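DNA excision repair protein ERCC-6-like (Homo sapiens, PDB 5JNO) acts as an ATP-dependent DNA translocase of the SNF2/RAD54 family that senses tension and binds stretched, catenated DNA until it is resolved in anaphase. Local coordinates at residues B[30-33]-B[34-38]. Numbering follows the deposited sequence.
Sequences EAFK and LFNLA
Asn-36 reaches back one helical turn to Phe-32 and meets it twice, at the backbone and at the ring. Followed outward, its CB lies 3.4 Å from Phe-32 O and at a similar distance from Lys-33 O; CG stays close to the former, and ND2 finally donates to Phe-32 O at 2.7 Å. This bond is bent, 141° at the hydrogen, and its donor stands above the carbonyl plane, while the main-chain N of Asn-36 reaches the same oxygen from the opposite face. Two donors thus grip one acceptor, and the ND2 bond limits how the amide can turn. The same ND2 sits 3.2 Å above the centre of the Phe-32 ring, whose plane is turned 63° from the amide. Phe-32 CG is anti to its own N (chi1 178°), which puts the ring beside the carbonyl carbon, where ND2, and not the flat of the amide, lies over one face. Leu-34 CD1 packs against Glu-30 CG at 3.8 Å, and Ala-31, Leu-34 and Phe-35 also touch helix 6-25. Successive i to i+4 backbone bonds mark a regular alpha-helix, the second of the helical hairpin of TPR 1, in an N-terminal fragment without the translocase motor.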
ATOM      1  N   GLU B  30      18.270   3.029 -13.844  1.00 62.39           N
ATOM      2  CA  GLU B  30      16.993   3.720 -13.725  1.00 66.73           C
ATOM      3  C   GLU B  30      16.128   3.065 -12.643  1.00 60.99           C
ATOM      4  O   GLU B  30      15.543   3.758 -11.808  1.00 64.44           O
ATOM      5  CB  GLU B  30      16.261   3.699 -15.074  1.00 70.82           C
ATOM      6  CG  GLU B  30      14.896   4.407 -15.100  1.00 73.24           C
ATOM      7  CD  GLU B  30      14.985   5.923 -15.060  1.00 75.21           C
ATOM      8  OE1 GLU B  30      16.102   6.487 -15.106  1.00 73.36           O
ATOM      9  OE2 GLU B  30      13.907   6.555 -14.998  1.00 79.85           O
ATOM     10  N   ALA B  31      16.062   1.737 -12.664  1.00 56.47           N
ATOM     11  CA  ALA B  31      15.345   0.979 -11.641  1.00 56.09           C
ATOM     12  C   ALA B  31      15.801   1.342 -10.218  1.00 57.11           C
ATOM     13  O   ALA B  31      14.963   1.560  -9.320  1.00 52.08           O
ATOM     14  CB  ALA B  31      15.511  -0.508 -11.891  1.00 54.71           C
ATOM     15  N   PHE B  32      17.121   1.417 -10.033  1.00 53.19           N
ATOM     16  CA  PHE B  32      17.731   1.707  -8.736  1.00 54.39           C
ATOM     17  C   PHE B  32      17.339   3.095  -8.294  1.00 57.48           C
ATOM     18  O   PHE B  32      16.933   3.282  -7.146  1.00 63.30           O
ATOM     19  CB  PHE B  32      19.277   1.563  -8.791  1.00 57.66           C
ATOM     20  CG  PHE B  32      19.985   1.886  -7.491  1.00 57.92           C
ATOM     21  CD1 PHE B  32      20.400   3.182  -7.209  1.00 63.22           C
ATOM     22  CD2 PHE B  32      20.271   0.896  -6.568  1.00 59.44           C
ATOM     23  CE1 PHE B  32      21.075   3.488  -6.027  1.00 67.35           C
ATOM     24  CE2 PHE B  32      20.933   1.192  -5.377  1.00 63.00           C
ATOM     25  CZ  PHE B  32      21.338   2.487  -5.107  1.00 67.19           C
ATOM     26  N   LYS B  33      17.469   4.066  -9.193  1.00 59.13           N
ATOM     27  CA  LYS B  33      17.056   5.426  -8.904  1.00 65.16           C
ATOM     28  C   LYS B  33      15.554   5.458  -8.511  1.00 61.16           C
ATOM     29  O   LYS B  33      15.206   6.043  -7.490  1.00 58.54           O
ATOM     30  CB  LYS B  33      17.304   6.311 -10.116  1.00 74.20           C
ATOM     31  CG  LYS B  33      16.864   7.761  -9.959  1.00 83.44           C
ATOM     32  CD  LYS B  33      16.949   8.499 -11.296  1.00 93.30           C
ATOM     33  CE  LYS B  33      15.896   9.594 -11.421  1.00 95.97           C
ATOM     34  NZ  LYS B  33      15.705   9.943 -12.850  1.00101.28           N
ATOM     35  N   LEU B  34      14.700   4.825  -9.312  1.00 56.73           N
ATOM     36  CA  LEU B  34      13.239   4.861  -9.072  1.00 58.00           C
ATOM     37  C   LEU B  34      12.792   4.129  -7.792  1.00 56.64           C
ATOM     38  O   LEU B  34      12.059   4.712  -6.970  1.00 55.02           O
ATOM     39  CB  LEU B  34      12.472   4.325 -10.277  1.00 57.48           C
ATOM     40  CG  LEU B  34      12.576   5.177 -11.541  1.00 60.02           C
ATOM     41  CD1 LEU B  34      11.999   4.408 -12.718  1.00 63.30           C
ATOM     42  CD2 LEU B  34      11.868   6.514 -11.384  1.00 63.39           C
ATOM     43  N   PHE B  35      13.249   2.890  -7.595  1.00 52.29           N
ATOM     44  CA  PHE B  35      13.024   2.218  -6.317  1.00 51.70           C
ATOM     45  C   PHE B  35      13.467   3.060  -5.122  1.00 56.10           C
ATOM     46  O   PHE B  35      12.823   3.024  -4.087  1.00 59.03           O
ATOM     47  CB  PHE B  35      13.676   0.836  -6.242  1.00 51.63           C
ATOM     48  CG  PHE B  35      12.953  -0.229  -7.027  1.00 52.30           C
ATOM     49  CD1 PHE B  35      11.586  -0.493  -6.811  1.00 52.97           C
ATOM     50  CD2 PHE B  35      13.643  -1.028  -7.950  1.00 51.86           C
ATOM     51  CE1 PHE B  35      10.933  -1.499  -7.535  1.00 53.09           C
ATOM     52  CE2 PHE B  35      12.993  -2.031  -8.676  1.00 51.31           C
ATOM     53  CZ  PHE B  35      11.642  -2.269  -8.470  1.00 54.50           C
ATOM     54  N   ASN B  36      14.548   3.819  -5.245  1.00 54.75           N
ATOM     55  CA  ASN B  36      14.977   4.668  -4.129  1.00 56.31           C
ATOM     56  C   ASN B  36      14.077   5.838  -3.849  1.00 54.71           C
ATOM     57  O   ASN B  36      13.907   6.205  -2.695  1.00 57.13           O
ATOM     58  CB  ASN B  36      16.401   5.177  -4.346  1.00 60.95           C
ATOM     59  CG  ASN B  36      17.418   4.198  -3.838  1.00 62.93           C
ATOM     60  OD1 ASN B  36      17.534   3.998  -2.627  1.00 62.80           O
ATOM     61  ND2 ASN B  36      18.122   3.546  -4.745  1.00 64.32           N
ATOM     62  N   LEU B  37      13.552   6.452  -4.904  1.00 53.81           N
ATOM     63  CA  LEU B  37      12.576   7.532  -4.765  1.00 57.53           C
ATOM     64  C   LEU B  37      11.267   7.017  -4.112  1.00 54.96           C
ATOM     65  O   LEU B  37      10.666   7.710  -3.287  1.00 57.70           O
ATOM     66  CB  LEU B  37      12.284   8.173  -6.124  1.00 57.36           C
ATOM     67  CG  LEU B  37      13.464   8.908  -6.747  1.00 60.55           C
ATOM     68  CD1 LEU B  37      13.191   9.236  -8.207  1.00 61.55           C
ATOM     69  CD2 LEU B  37      13.798  10.168  -5.964  1.00 62.86           C
ATOM     70  N   ALA B  38      10.875   5.792  -4.457  1.00 53.36           N
ATOM     71  CA  ALA B  38       9.793   5.079  -3.771  1.00 52.13           C
ATOM     72  C   ALA B  38      10.068   4.814  -2.279  1.00 54.63           C
ATOM     73  O   ALA B  38       9.233   5.110  -1.417  1.00 55.36           O
ATOM     74  CB  ALA B  38       9.492   3.774  -4.488  1.00 51.37           C
TER